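Local coordinates for hypothetical protein (Bacteroides fragilis, PDB 4JX0) that is of unknown function but binds magnesium and joins a BT_3987-like N-terminal domain to a domain related to the F5/F8 type C family, at residues D80-L85 and T149-H154; F34-Y39 and K72-Y77; R26-I31 and A158-R163; L85-K90 and F105-C110. One frame throughout, in Å; residues are numbered along the deposited sequence.

Interaction 1 (D80-L85 and T149-H154); sequences DIKVNL and TMEGSH
N84 and T149 form a hydrogen-bonded antiparallel pair, with V83 and M150 as the non-hydrogen-bonded pair beside it. Strands 81-87 and 142-150 are neighbours in the mixed sheet of the N-terminal BT_3987-like domain. N84 N donates to T149 O at 3.1 Å. N84 O is gripped twice. T149 N reaches N84 O at 2.8 Å, nearly in line with the carbonyl bond. T149 OG1 donates to N84 O at 3.0 Å from above the carbonyl plane. A chi1 of 67° sets OG1 between the backbone N and carbonyl carbon of T149, close enough for this second bond. The ladder continues past the strand end, where E151 N donates to K82 O at 3.1 Å. The K82 and E151 side chains lie side by side, pointing the same way. K82 NZ stays 4.1 Å from E151 OE2, too far for a salt bridge. On the face that carries V83 and M150, I81 CG2 packs 4.0 Å from M150 SE, and M150 goes on to L157 and I159. I81 CG1 also lies over one face of the H154 ring. E79 OE2 holds ND1 of that ring. A water lies 2.9 Å from H154 NE2 and accepts from G152 N.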
loop_
_atom_site.group_PDB
_atom_site.type_symbol
_atom_site.label_atom_id
_atom_site.label_comp_id
_atom_site.label_asym_id
_atom_site.label_seq_id
_atom_site.Cartn_x
_atom_site.Cartn_y
_atom_site.Cartn_z
ATOM N N ASP A 80 -25.541 -6.989 -28.350
ATOM C CA ASP A 80 -24.793 -7.075 -27.087
ATOM C C ASP A 80 -23.541 -7.931 -27.275
ATOM O O ASP A 80 -23.618 -8.957 -27.951
ATOM C CB ASP A 80 -25.658 -7.675 -25.954
ATOM C CG ASP A 80 -26.886 -6.874 -25.552
ATOM O OD1 ASP A 80 -27.075 -5.756 -26.090
ATOM O OD2 ASP A 80 -27.656 -7.360 -24.695
ATOM N N ILE A 81 -22.402 -7.511 -26.684
ATOM C CA ILE A 81 -21.127 -8.240 -26.751
ATOM C C ILE A 81 -20.755 -8.673 -25.340
ATOM O O ILE A 81 -20.509 -7.810 -24.497
ATOM C CB ILE A 81 -19.975 -7.385 -27.378
ATOM C CG1 ILE A 81 -20.371 -6.747 -28.724
ATOM C CG2 ILE A 81 -18.706 -8.223 -27.545
ATOM C CD1 ILE A 81 -19.698 -5.455 -28.959
ATOM N N LYS A 82 -20.695 -9.987 -25.082
ATOM C CA LYS A 82 -20.289 -10.492 -23.765
ATOM C C LYS A 82 -18.773 -10.552 -23.733
ATOM O O LYS A 82 -18.181 -11.186 -24.603
ATOM C CB LYS A 82 -20.896 -11.878 -23.473
ATOM C CG LYS A 82 -22.406 -11.870 -23.261
ATOM C CD LYS A 82 -22.915 -13.236 -22.799
ATOM C CE LYS A 82 -24.339 -13.198 -22.298
ATOM N NZ LYS A 82 -24.743 -14.485 -21.663
ATOM N N VAL A 83 -18.145 -9.898 -22.744
ATOM C CA VAL A 83 -16.688 -9.859 -22.596
ATOM C C VAL A 83 -16.282 -10.366 -21.219
ATOM O O VAL A 83 -17.045 -10.263 -20.260
ATOM C CB VAL A 83 -16.102 -8.449 -22.845
ATOM C CG1 VAL A 83 -16.186 -8.086 -24.321
ATOM C CG2 VAL A 83 -16.779 -7.378 -21.979
ATOM N N ASN A 84 -15.067 -10.897 -21.121
ATOM C CA ASN A 84 -14.533 -11.404 -19.857
ATOM C C ASN A 84 -13.023 -11.474 -19.911
ATOM O O ASN A 84 -12.456 -11.412 -20.999
ATOM C CB ASN A 84 -15.121 -12.798 -19.541
ATOM C CG ASN A 84 -15.178 -13.138 -18.048
ATOM O OD1 ASN A 84 -14.490 -12.536 -17.200
ATOM N ND2 ASN A 84 -16.000 -14.111 -17.691
ATOM N N LEU A 85 -12.371 -11.599 -18.743
ATOM C CA LEU A 85 -10.918 -11.768 -18.659
ATOM C C LEU A 85 -10.580 -13.215 -18.361
ATOM O O LEU A 85 -11.388 -13.941 -17.783
ATOM C CB LEU A 85 -10.322 -10.890 -17.557
ATOM C CG LEU A 85 -10.245 -9.414 -17.850
ATOM C CD1 LEU A 85 -10.086 -8.641 -16.574
ATOM C CD2 LEU A 85 -9.108 -9.093 -18.814
ATOM N N THR A 149 -11.234 -11.450 -23.552
ATOM C CA THR A 149 -11.872 -12.429 -24.442
ATOM C C THR A 149 -13.307 -12.031 -24.757
ATOM O O THR A 149 -13.899 -11.253 -24.021
ATOM C CB THR A 149 -11.856 -13.830 -23.797
ATOM O OG1 THR A 149 -12.710 -13.848 -22.649
ATOM C CG2 THR A 149 -10.466 -14.287 -23.411
HETATM N N MSE A 150 -13.859 -12.583 -25.846
HETATM C CA MSE A 150 -15.253 -12.408 -26.268
HETATM C C MSE A 150 -15.915 -13.766 -26.253
HETATM O O MSE A 150 -15.291 -14.745 -26.677
HETATM C CB MSE A 150 -15.335 -11.801 -27.663
HETATM C CG MSE A 150 -15.072 -10.321 -27.695
HETATM SE SE MSE A 150 -15.463 -9.576 -29.450
HETATM C CE MSE A 150 -14.381 -10.732 -30.577
ATOM N N GLU A 151 -17.166 -13.847 -25.785
ATOM C CA GLU A 151 -17.850 -15.138 -25.681
ATOM C C GLU A 151 -18.203 -15.722 -27.061
ATOM O O GLU A 151 -17.682 -16.783 -27.431
ATOM C CB GLU A 151 -19.112 -15.020 -24.811
ATOM C CG GLU A 151 -19.727 -16.353 -24.426
ATOM C CD GLU A 151 -20.993 -16.202 -23.609
ATOM O OE1 GLU A 151 -20.883 -15.874 -22.404
ATOM O OE2 GLU A 151 -22.095 -16.392 -24.176
ATOM N N GLY A 152 -19.072 -15.038 -27.796
ATOM C CA GLY A 152 -19.536 -15.528 -29.083
ATOM C C GLY A 152 -18.697 -15.094 -30.259
ATOM O O GLY A 152 -17.551 -14.664 -30.103
ATOM N N SER A 153 -19.291 -15.240 -31.448
ATOM C CA SER A 153 -18.728 -14.818 -32.719
ATOM C C SER A 153 -19.624 -13.699 -33.236
ATOM O O SER A 153 -20.833 -13.909 -33.411
ATOM C CB SER A 153 -18.655 -15.990 -33.697
ATOM O OG SER A 153 -17.856 -15.684 -34.830
ATOM N N HIS A 154 -19.048 -12.495 -33.392
ATOM C CA HIS A 154 -19.744 -11.297 -33.850
ATOM C C HIS A 154 -19.101 -10.846 -35.155
ATOM O O HIS A 154 -17.878 -10.910 -35.275
ATOM C CB HIS A 154 -19.648 -10.221 -32.768
ATOM C CG HIS A 154 -20.399 -10.550 -31.513
ATOM N ND1 HIS A 154 -21.775 -10.506 -31.471
ATOM C CD2 HIS A 154 -19.938 -10.894 -30.286
ATOM C CE1 HIS A 154 -22.115 -10.817 -30.230
ATOM N NE2 HIS A 154 -21.041 -11.067 -29.482
HETATM O O HOH W 1 -21.087 -12.738 -27.108
#

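Interaction 2 (F34-Y39 and K72-Y77); sequences FTDLVY and KVTKPY
The Y39 ring carries K72 CB over one face, a CH-pi contact 4.0 Å from the ring centroid and 22° off the normal. A chi1 of 63° places CG of Y39 between its backbone N and carbonyl carbon, where the ring meets K72. The Y77 ring meets D36 OD2 at its edge, 3.7 Å from Y77 CD1, with the carboxylate plane turned almost perpendicular to the ring. Both phenols bond elsewhere, Y39 OH to E22 and Y77 OH to E155 O. The backbones of strands 36-41 and 66-73 pair as an antiparallel ladder. Y39 N donates to K72 O at 2.9 Å, and K72 N to Y39 O. Where strand 66-73 ends, T74 N donates to L37 O and T74 OG1 accepts from L37 N at 2.9 Å. The hydroxyl thus stands in for a backbone carbonyl. V38 CG2 and V73 CG2 pack on the face opposite Y39 and K72. D36 OD1 and K75 NZ stay 4.1 Å apart. A water bridges them, weakly at D36, so solvent probably softens their attraction.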
loop_
_atom_site.group_PDB
_atom_site.type_symbol
_atom_site.label_atom_id
_atom_site.label_comp_id
_atom_site.label_asym_id
_atom_site.label_seq_id
_atom_site.Cartn_x
_atom_site.Cartn_y
_atom_site.Cartn_z
ATOM N N PHE A 34 -13.046 -1.296 -41.357
ATOM C CA PHE A 34 -14.208 -2.177 -41.489
ATOM C C PHE A 34 -14.325 -3.202 -40.338
ATOM O O PHE A 34 -15.079 -4.170 -40.461
ATOM C CB PHE A 34 -14.115 -2.890 -42.837
ATOM C CG PHE A 34 -13.999 -1.887 -43.955
ATOM C CD1 PHE A 34 -15.097 -1.133 -44.350
ATOM C CD2 PHE A 34 -12.764 -1.586 -44.512
ATOM C CE1 PHE A 34 -14.980 -0.173 -45.357
ATOM C CE2 PHE A 34 -12.649 -0.622 -45.514
ATOM C CZ PHE A 34 -13.756 0.074 -45.934
ATOM N N THR A 35 -13.613 -2.975 -39.224
ATOM C CA THR A 35 -13.668 -3.831 -38.039
ATOM C C THR A 35 -13.700 -2.972 -36.798
ATOM O O THR A 35 -12.737 -2.232 -36.565
ATOM C CB THR A 35 -12.454 -4.774 -37.975
ATOM O OG1 THR A 35 -12.300 -5.429 -39.222
ATOM C CG2 THR A 35 -12.589 -5.820 -36.879
ATOM N N ASP A 36 -14.788 -3.052 -36.006
ATOM C CA ASP A 36 -14.864 -2.346 -34.730
ATOM C C ASP A 36 -13.977 -3.107 -33.771
ATOM O O ASP A 36 -13.940 -4.333 -33.833
ATOM C CB ASP A 36 -16.315 -2.248 -34.207
ATOM C CG ASP A 36 -17.226 -1.401 -35.078
ATOM O OD1 ASP A 36 -16.728 -0.432 -35.696
ATOM O OD2 ASP A 36 -18.437 -1.709 -35.148
ATOM N N LEU A 37 -13.193 -2.406 -32.956
ATOM C CA LEU A 37 -12.260 -3.082 -32.058
ATOM C C LEU A 37 -12.733 -3.011 -30.625
ATOM O O LEU A 37 -13.253 -1.980 -30.211
ATOM C CB LEU A 37 -10.858 -2.471 -32.176
ATOM C CG LEU A 37 -10.253 -2.447 -33.572
ATOM C CD1 LEU A 37 -9.011 -1.600 -33.609
ATOM C CD2 LEU A 37 -9.957 -3.841 -34.062
ATOM N N VAL A 38 -12.552 -4.116 -29.873
ATOM C CA VAL A 38 -12.869 -4.218 -28.443
ATOM C C VAL A 38 -11.522 -4.284 -27.723
ATOM O O VAL A 38 -10.666 -5.080 -28.101
ATOM C CB VAL A 38 -13.780 -5.424 -28.110
ATOM C CG1 VAL A 38 -14.150 -5.437 -26.633
ATOM C CG2 VAL A 38 -15.035 -5.408 -28.971
ATOM N N TYR A 39 -11.303 -3.425 -26.727
ATOM C CA TYR A 39 -10.009 -3.379 -26.053
ATOM C C TYR A 39 -10.138 -2.892 -24.615
ATOM O O TYR A 39 -11.217 -2.486 -24.184
ATOM C CB TYR A 39 -9.050 -2.470 -26.859
ATOM C CG TYR A 39 -9.492 -1.025 -26.962
ATOM C CD1 TYR A 39 -10.478 -0.643 -27.863
ATOM C CD2 TYR A 39 -8.887 -0.034 -26.206
ATOM C CE1 TYR A 39 -10.890 0.683 -27.961
ATOM C CE2 TYR A 39 -9.274 1.296 -26.311
ATOM C CZ TYR A 39 -10.270 1.655 -27.200
ATOM O OH TYR A 39 -10.683 2.964 -27.307
ATOM N N LYS A 72 -13.499 -1.038 -23.596
ATOM C CA LYS A 72 -14.047 -0.117 -24.589
ATOM C C LYS A 72 -14.276 -0.800 -25.953
ATOM O O LYS A 72 -13.622 -1.787 -26.269
ATOM C CB LYS A 72 -13.083 1.073 -24.780
ATOM C CG LYS A 72 -12.831 1.899 -23.522
ATOM C CD LYS A 72 -11.724 2.941 -23.697
ATOM C CE LYS A 72 -12.170 4.165 -24.452
ATOM N NZ LYS A 72 -11.081 5.172 -24.565
ATOM N N VAL A 73 -15.197 -0.242 -26.754
ATOM C CA VAL A 73 -15.469 -0.635 -28.139
ATOM C C VAL A 73 -15.346 0.667 -28.947
ATOM O O VAL A 73 -15.744 1.726 -28.451
ATOM C CB VAL A 73 -16.809 -1.392 -28.354
ATOM C CG1 VAL A 73 -18.009 -0.539 -27.988
ATOM C CG2 VAL A 73 -16.928 -1.919 -29.782
ATOM N N THR A 74 -14.730 0.613 -30.134
ATOM C CA THR A 74 -14.439 1.822 -30.911
ATOM C C THR A 74 -15.682 2.561 -31.443
ATOM O O THR A 74 -15.617 3.776 -31.636
ATOM C CB THR A 74 -13.504 1.484 -32.064
ATOM O OG1 THR A 74 -14.050 0.399 -32.806
ATOM C CG2 THR A 74 -12.113 1.132 -31.577
ATOM N N LYS A 75 -16.787 1.847 -31.683
ATOM C CA LYS A 75 -18.016 2.419 -32.239
ATOM C C LYS A 75 -19.211 1.647 -31.684
ATOM O O LYS A 75 -19.054 0.456 -31.428
ATOM C CB LYS A 75 -17.943 2.305 -33.780
ATOM C CG LYS A 75 -19.048 3.013 -34.543
ATOM C CD LYS A 75 -18.678 3.310 -36.008
ATOM C CE LYS A 75 -18.137 2.132 -36.788
ATOM N NZ LYS A 75 -18.202 2.356 -38.262
ATOM N N PRO A 76 -20.406 2.237 -31.477
ATOM C CA PRO A 76 -21.520 1.435 -30.944
ATOM C C PRO A 76 -21.867 0.291 -31.882
ATOM O O PRO A 76 -21.904 0.484 -33.100
ATOM C CB PRO A 76 -22.658 2.447 -30.815
ATOM C CG PRO A 76 -21.993 3.772 -30.787
ATOM C CD PRO A 76 -20.825 3.633 -31.701
ATOM N N TYR A 77 -22.052 -0.912 -31.317
ATOM C CA TYR A 77 -22.305 -2.135 -32.079
ATOM C C TYR A 77 -23.807 -2.500 -32.038
ATOM O O TYR A 77 -24.497 -2.210 -31.059
ATOM C CB TYR A 77 -21.422 -3.259 -31.521
ATOM C CG TYR A 77 -21.278 -4.446 -32.437
ATOM C CD1 TYR A 77 -20.553 -4.353 -33.620
ATOM C CD2 TYR A 77 -21.776 -5.693 -32.079
ATOM C CE1 TYR A 77 -20.407 -5.450 -34.467
ATOM C CE2 TYR A 77 -21.626 -6.799 -32.909
ATOM C CZ TYR A 77 -20.931 -6.677 -34.097
ATOM O OH TYR A 77 -20.840 -7.767 -34.923
HETATM O O HOH W 2 -16.988 0.076 -39.041
#

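Interaction 3 (R26-I31 and A158-R163); sequences REQLGI and AIARTR
Q28 and R161 cross at a slant with their flat ends almost parallel, the amide and guanidinium planes 11° apart. Q28 extends from helix 23-31 towards the chain just after strand 157-159. Q28 OE1 accepts from R161 N at 3.0 Å, with the donor tilted 20° from the carbonyl plane and well off the carbonyl axis. Q28 NE2 instead lies along the aliphatic part of R161, 3.5 Å from R161 CD. The R161 chain is extended from CG to NE (chi2 161°), which carries the guanidinium past the amide to I31. There I31 CD1 meets R161 NH1 at 3.5 Å. A160 CB also touches Q28 OE1. Further along, T162 OG1 and R163 NE both bond to D24, so the helix holds this loop at a second place. The helix also packs on strand 36-41, with Q28 on L37. The cross-contact rests on one neutral amide oxygen and a backbone N-H. It probably favours this amide orientation, with the oxygen towards the R161 N-H, and pairs no charges.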
loop_
_atom_site.group_PDB
_atom_site.type_symbol
_atom_site.label_atom_id
_atom_site.label_comp_id
_atom_site.label_asym_id
_atom_site.label_seq_id
_atom_site.Cartn_x
_atom_site.Cartn_y
_atom_site.Cartn_z
ATOM N N ARG A 26 -6.082 3.878 -32.951
ATOM C CA ARG A 26 -6.456 4.806 -34.029
ATOM C C ARG A 26 -5.716 4.407 -35.320
ATOM O O ARG A 26 -6.278 4.552 -36.404
ATOM C CB ARG A 26 -6.143 6.268 -33.656
ATOM C CG ARG A 26 -6.733 7.298 -34.633
ATOM C CD ARG A 26 -6.204 8.716 -34.447
ATOM N NE ARG A 26 -7.156 9.577 -33.736
ATOM C CZ ARG A 26 -7.201 9.777 -32.419
ATOM N NH1 ARG A 26 -6.327 9.176 -31.614
ATOM N NH2 ARG A 26 -8.120 10.582 -31.894
ATOM N N GLU A 27 -4.470 3.891 -35.200
ATOM C CA GLU A 27 -3.688 3.397 -36.340
ATOM C C GLU A 27 -4.335 2.136 -36.912
ATOM O O GLU A 27 -4.415 2.015 -38.129
ATOM C CB GLU A 27 -2.226 3.107 -35.951
ATOM C CG GLU A 27 -1.366 4.353 -35.823
ATOM C CD GLU A 27 0.045 4.119 -35.308
ATOM O OE1 GLU A 27 0.486 2.947 -35.274
ATOM O OE2 GLU A 27 0.716 5.115 -34.952
ATOM N N GLN A 28 -4.803 1.205 -36.048
ATOM C CA GLN A 28 -5.500 -0.017 -36.483
ATOM C C GLN A 28 -6.790 0.313 -37.220
ATOM O O GLN A 28 -7.132 -0.369 -38.189
ATOM C CB GLN A 28 -5.853 -0.941 -35.310
ATOM C CG GLN A 28 -4.737 -1.854 -34.827
ATOM C CD GLN A 28 -5.309 -3.001 -34.022
ATOM O OE1 GLN A 28 -5.124 -3.087 -32.796
ATOM N NE2 GLN A 28 -6.017 -3.915 -34.703
ATOM N N LEU A 29 -7.538 1.320 -36.729
ATOM C CA LEU A 29 -8.777 1.752 -37.381
ATOM C C LEU A 29 -8.483 2.371 -38.755
ATOM O O LEU A 29 -9.317 2.282 -39.650
ATOM C CB LEU A 29 -9.553 2.758 -36.513
ATOM C CG LEU A 29 -10.212 2.202 -35.256
ATOM C CD1 LEU A 29 -10.608 3.329 -34.331
ATOM C CD2 LEU A 29 -11.423 1.337 -35.586
ATOM N N GLY A 30 -7.325 3.004 -38.901
ATOM C CA GLY A 30 -6.891 3.586 -40.161
ATOM C C GLY A 30 -6.556 2.540 -41.205
ATOM O O GLY A 30 -6.985 2.669 -42.353
ATOM N N ILE A 31 -5.801 1.488 -40.821
ATOM C CA ILE A 31 -5.417 0.433 -41.766
ATOM C C ILE A 31 -6.616 -0.464 -42.109
ATOM O O ILE A 31 -6.646 -1.020 -43.208
ATOM C CB ILE A 31 -4.190 -0.405 -41.307
ATOM C CG1 ILE A 31 -4.449 -1.206 -40.029
ATOM C CG2 ILE A 31 -2.961 0.497 -41.135
ATOM C CD1 ILE A 31 -3.577 -2.422 -39.889
ATOM N N ALA A 158 -13.654 -7.456 -33.436
ATOM C CA ALA A 158 -12.504 -8.217 -32.970
ATOM C C ALA A 158 -11.841 -7.574 -31.763
ATOM O O ALA A 158 -12.020 -6.382 -31.517
ATOM C CB ALA A 158 -11.498 -8.333 -34.092
ATOM N N ILE A 159 -11.055 -8.361 -31.016
ATOM C CA ILE A 159 -10.277 -7.829 -29.904
ATOM C C ILE A 159 -9.056 -7.166 -30.542
ATOM O O ILE A 159 -8.451 -7.766 -31.434
ATOM C CB ILE A 159 -9.912 -8.919 -28.864
ATOM C CG1 ILE A 159 -11.178 -9.428 -28.139
ATOM C CG2 ILE A 159 -8.899 -8.382 -27.842
ATOM C CD1 ILE A 159 -11.083 -10.846 -27.728
ATOM N N ALA A 160 -8.714 -5.926 -30.132
ATOM C CA ALA A 160 -7.583 -5.194 -30.715
ATOM C C ALA A 160 -6.257 -5.949 -30.535
ATOM O O ALA A 160 -6.099 -6.713 -29.579
ATOM C CB ALA A 160 -7.474 -3.809 -30.100
ATOM N N ARG A 161 -5.315 -5.751 -31.473
ATOM C CA ARG A 161 -4.004 -6.412 -31.434
ATOM C C ARG A 161 -3.277 -6.032 -30.131
ATOM O O ARG A 161 -2.904 -6.906 -29.343
ATOM C CB ARG A 161 -3.170 -6.039 -32.686
ATOM C CG ARG A 161 -3.723 -6.669 -33.965
ATOM C CD ARG A 161 -3.254 -6.000 -35.243
ATOM N NE ARG A 161 -3.919 -6.577 -36.415
ATOM C CZ ARG A 161 -3.718 -6.202 -37.679
ATOM N NH1 ARG A 161 -2.852 -5.231 -37.963
ATOM N NH2 ARG A 161 -4.378 -6.793 -38.668
ATOM N N THR A 162 -3.170 -4.719 -29.890
ATOM C CA THR A 162 -2.596 -4.126 -28.685
ATOM C C THR A 162 -3.726 -3.814 -27.694
ATOM O O THR A 162 -4.889 -3.901 -28.071
ATOM C CB THR A 162 -1.847 -2.861 -29.080
ATOM O OG1 THR A 162 -2.755 -2.013 -29.784
ATOM C CG2 THR A 162 -0.641 -3.154 -29.954
ATOM N N ARG A 163 -3.393 -3.445 -26.447
ATOM C CA ARG A 163 -4.360 -3.104 -25.386
ATOM C C ARG A 163 -5.413 -4.224 -25.142
ATOM O O ARG A 163 -6.575 -3.929 -24.880
ATOM C CB ARG A 163 -5.053 -1.753 -25.671
ATOM C CG ARG A 163 -4.083 -0.590 -25.645
ATOM C CD ARG A 163 -4.732 0.760 -25.856
ATOM N NE ARG A 163 -3.809 1.861 -25.555
ATOM C CZ ARG A 163 -3.515 2.311 -24.337
ATOM N NH1 ARG A 163 -4.077 1.764 -23.262
ATOM N NH2 ARG A 163 -2.663 3.319 -24.183
#

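Interaction 4 (L85-K90 and F105-C110)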
loop_
_atom_site.group_PDB
_atom_site.type_symbol
_atom_site.label_atom_id
_atom_site.label_comp_id
_atom_site.label_asym_id
_atom_site.label_seq_id
_atom_site.Cartn_x
_atom_site.Cartn_y
_atom_site.Cartn_z
ATOM N N LEU A 85 -12.371 -11.599 -18.743
ATOM C CA LEU A 85 -10.918 -11.768 -18.659
ATOM C C LEU A 85 -10.580 -13.215 -18.361
ATOM O O LEU A 85 -11.388 -13.941 -17.783
ATOM C CB LEU A 85 -10.322 -10.890 -17.557
ATOM C CG LEU A 85 -10.245 -9.414 -17.850
ATOM C CD1 LEU A 85 -10.086 -8.641 -16.574
ATOM C CD2 LEU A 85 -9.108 -9.093 -18.814
HETATM N N MSE A 86 -9.378 -13.628 -18.717
HETATM C CA MSE A 86 -8.923 -14.974 -18.398
HETATM C C MSE A 86 -7.456 -14.930 -18.055
HETATM O O MSE A 86 -6.744 -14.044 -18.513
HETATM C CB MSE A 86 -9.216 -15.962 -19.536
HETATM C CG MSE A 86 -8.351 -15.796 -20.765
HETATM SE SE MSE A 86 -8.525 -17.359 -21.868
HETATM C CE MSE A 86 -7.256 -18.561 -20.921
ATOM N N LYS A 87 -7.016 -15.879 -17.238
ATOM C CA LYS A 87 -5.634 -15.960 -16.799
ATOM C C LYS A 87 -4.829 -16.695 -17.844
ATOM O O LYS A 87 -4.990 -17.902 -17.998
ATOM C CB LYS A 87 -5.558 -16.662 -15.433
ATOM C CG LYS A 87 -4.174 -16.713 -14.813
ATOM C CD LYS A 87 -4.266 -17.253 -13.395
ATOM C CE LYS A 87 -2.966 -17.805 -12.873
ATOM N NZ LYS A 87 -1.909 -16.770 -12.756
ATOM N N GLU A 88 -3.995 -15.964 -18.592
ATOM C CA GLU A 88 -3.118 -16.549 -19.598
ATOM C C GLU A 88 -1.691 -16.362 -19.098
ATOM O O GLU A 88 -1.086 -15.310 -19.305
ATOM C CB GLU A 88 -3.360 -15.922 -20.984
ATOM C CG GLU A 88 -2.611 -16.616 -22.117
ATOM C CD GLU A 88 -2.989 -18.067 -22.347
ATOM O OE1 GLU A 88 -4.054 -18.318 -22.955
ATOM O OE2 GLU A 88 -2.226 -18.955 -21.903
ATOM N N ASP A 89 -1.172 -17.391 -18.404
ATOM C CA ASP A 89 0.168 -17.377 -17.804
ATOM C C ASP A 89 1.308 -17.319 -18.839
ATOM O O ASP A 89 2.394 -16.848 -18.500
ATOM C CB ASP A 89 0.363 -18.617 -16.908
ATOM C CG ASP A 89 -0.545 -18.651 -15.687
ATOM O OD1 ASP A 89 -0.704 -17.594 -15.034
ATOM O OD2 ASP A 89 -1.065 -19.743 -15.363
ATOM N N LYS A 90 1.063 -17.769 -20.091
ATOM C CA LYS A 90 2.062 -17.747 -21.168
ATOM C C LYS A 90 2.613 -16.325 -21.431
ATOM O O LYS A 90 3.776 -16.191 -21.815
ATOM C CB LYS A 90 1.466 -18.314 -22.473
ATOM C CG LYS A 90 1.127 -19.810 -22.422
ATOM C CD LYS A 90 0.356 -20.281 -23.665
ATOM C CE LYS A 90 -0.224 -21.670 -23.495
ATOM N NZ LYS A 90 -0.994 -22.117 -24.689
ATOM N N PHE A 105 0.857 -16.315 -9.586
ATOM C CA PHE A 105 -0.235 -16.227 -8.621
ATOM C C PHE A 105 -1.190 -17.389 -8.911
ATOM O O PHE A 105 -1.610 -17.515 -10.060
ATOM C CB PHE A 105 -0.954 -14.881 -8.742
ATOM C CG PHE A 105 -2.050 -14.681 -7.733
ATOM C CD1 PHE A 105 -1.762 -14.235 -6.450
ATOM C CD2 PHE A 105 -3.373 -14.938 -8.065
ATOM C CE1 PHE A 105 -2.778 -14.056 -5.513
ATOM C CE2 PHE A 105 -4.393 -14.742 -7.135
ATOM C CZ PHE A 105 -4.088 -14.307 -5.864
ATOM N N PRO A 106 -1.482 -18.296 -7.950
ATOM C CA PRO A 106 -2.346 -19.451 -8.273
ATOM C C PRO A 106 -3.686 -19.075 -8.923
ATOM O O PRO A 106 -4.322 -18.113 -8.510
ATOM C CB PRO A 106 -2.565 -20.131 -6.913
ATOM C CG PRO A 106 -1.974 -19.229 -5.899
ATOM C CD PRO A 106 -1.005 -18.346 -6.554
ATOM N N SER A 107 -4.096 -19.842 -9.945
ATOM C CA SER A 107 -5.349 -19.632 -10.690
ATOM C C SER A 107 -6.573 -19.820 -9.808
ATOM O O SER A 107 -7.561 -19.116 -9.985
ATOM C CB SER A 107 -5.441 -20.599 -11.868
ATOM O OG SER A 107 -4.281 -20.558 -12.685
ATOM N N GLU A 108 -6.517 -20.780 -8.874
ATOM C CA GLU A 108 -7.613 -21.054 -7.934
ATOM C C GLU A 108 -7.955 -19.827 -7.059
ATOM O O GLU A 108 -9.118 -19.655 -6.685
ATOM C CB GLU A 108 -7.315 -22.282 -7.037
ATOM C CG GLU A 108 -6.043 -22.226 -6.202
ATOM C CD GLU A 108 -4.856 -22.985 -6.768
ATOM O OE1 GLU A 108 -4.574 -22.835 -7.981
ATOM O OE2 GLU A 108 -4.183 -23.699 -5.988
ATOM N N ASN A 109 -6.972 -18.949 -6.789
ATOM C CA ASN A 109 -7.182 -17.737 -5.998
ATOM C C ASN A 109 -7.766 -16.551 -6.842
ATOM O O ASN A 109 -8.002 -15.499 -6.269
ATOM C CB ASN A 109 -5.866 -17.336 -5.307
ATOM C CG ASN A 109 -5.437 -18.338 -4.260
ATOM O OD1 ASN A 109 -4.792 -19.338 -4.553
ATOM N ND2 ASN A 109 -5.880 -18.157 -3.033
ATOM N N CYS A 110 -8.028 -16.720 -8.166
ATOM C CA CYS A 110 -8.643 -15.701 -9.038
ATOM C C CYS A 110 -10.112 -16.031 -9.275
ATOM O O CYS A 110 -10.447 -17.193 -9.500
ATOM C CB CYS A 110 -7.920 -15.599 -10.381
ATOM S SG CYS A 110 -6.167 -15.182 -10.257
#
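K87 starts with CG anti to its own N (chi1 -175°), runs extended, and bends only at chi4 (64°). That last turn swings NZ between two oxygen acceptors. Across the contact K87 NZ donates to F105 O at 2.8 Å, lying in the carbonyl plane. Within its own segment K87 NZ makes a salt bridge to D89 OD1 at 2.7 Å, using the syn lone pair of that oxygen. The ammonium group thus joins a backbone carbonyl and a carboxylate. D89 probably keeps the lysine charged and helps to fix NZ in front of the carbonyl. The aliphatic part of K87 is in contact as well. S107 OG lies alongside its CD and CE, and C110 SG sits 4.2 Å from K87 CD. S107 lies in two overlapping turns, in which N109 N donates to P106 O and C110 N to S107 O at 3.0 Å. The F105 ring has N109 O in plane at its edge, and it packs on L130 and L136. Here 85-90 is the end of strand 81-87, leading on to helix 90-93. Segment 105-110 comes after helix 96-99 and enters strand 110-117. Those two strands are antiparallel neighbours in the sheet, so the lysine bond ties together the two ends of the helical connection between them. M144 of strand 142-150 touches both K87 and C110.

How the interactions relate
All four interactions reach the ten-stranded mixed sheet of the N-terminal domain. Interactions 1 and 2 are partly buried strand pairings, rich in backbone bonds. They meet where V83 and M150 pack on V38 and where H154 lies against Y77. Interactions 3 and 4 are surface contacts, each with a single cross-segment hydrogen bond. Interaction 3 joins helix 23-31 to the loop that follows edge strand 157-159, next to interaction 2: V38 bonds to A158 and A160, and L37 packs on Q28. Interaction 4 continues strand 81-87 from interaction 1, sharing L85, and brings in a charged lysine in place of the neutral amide of interaction 3.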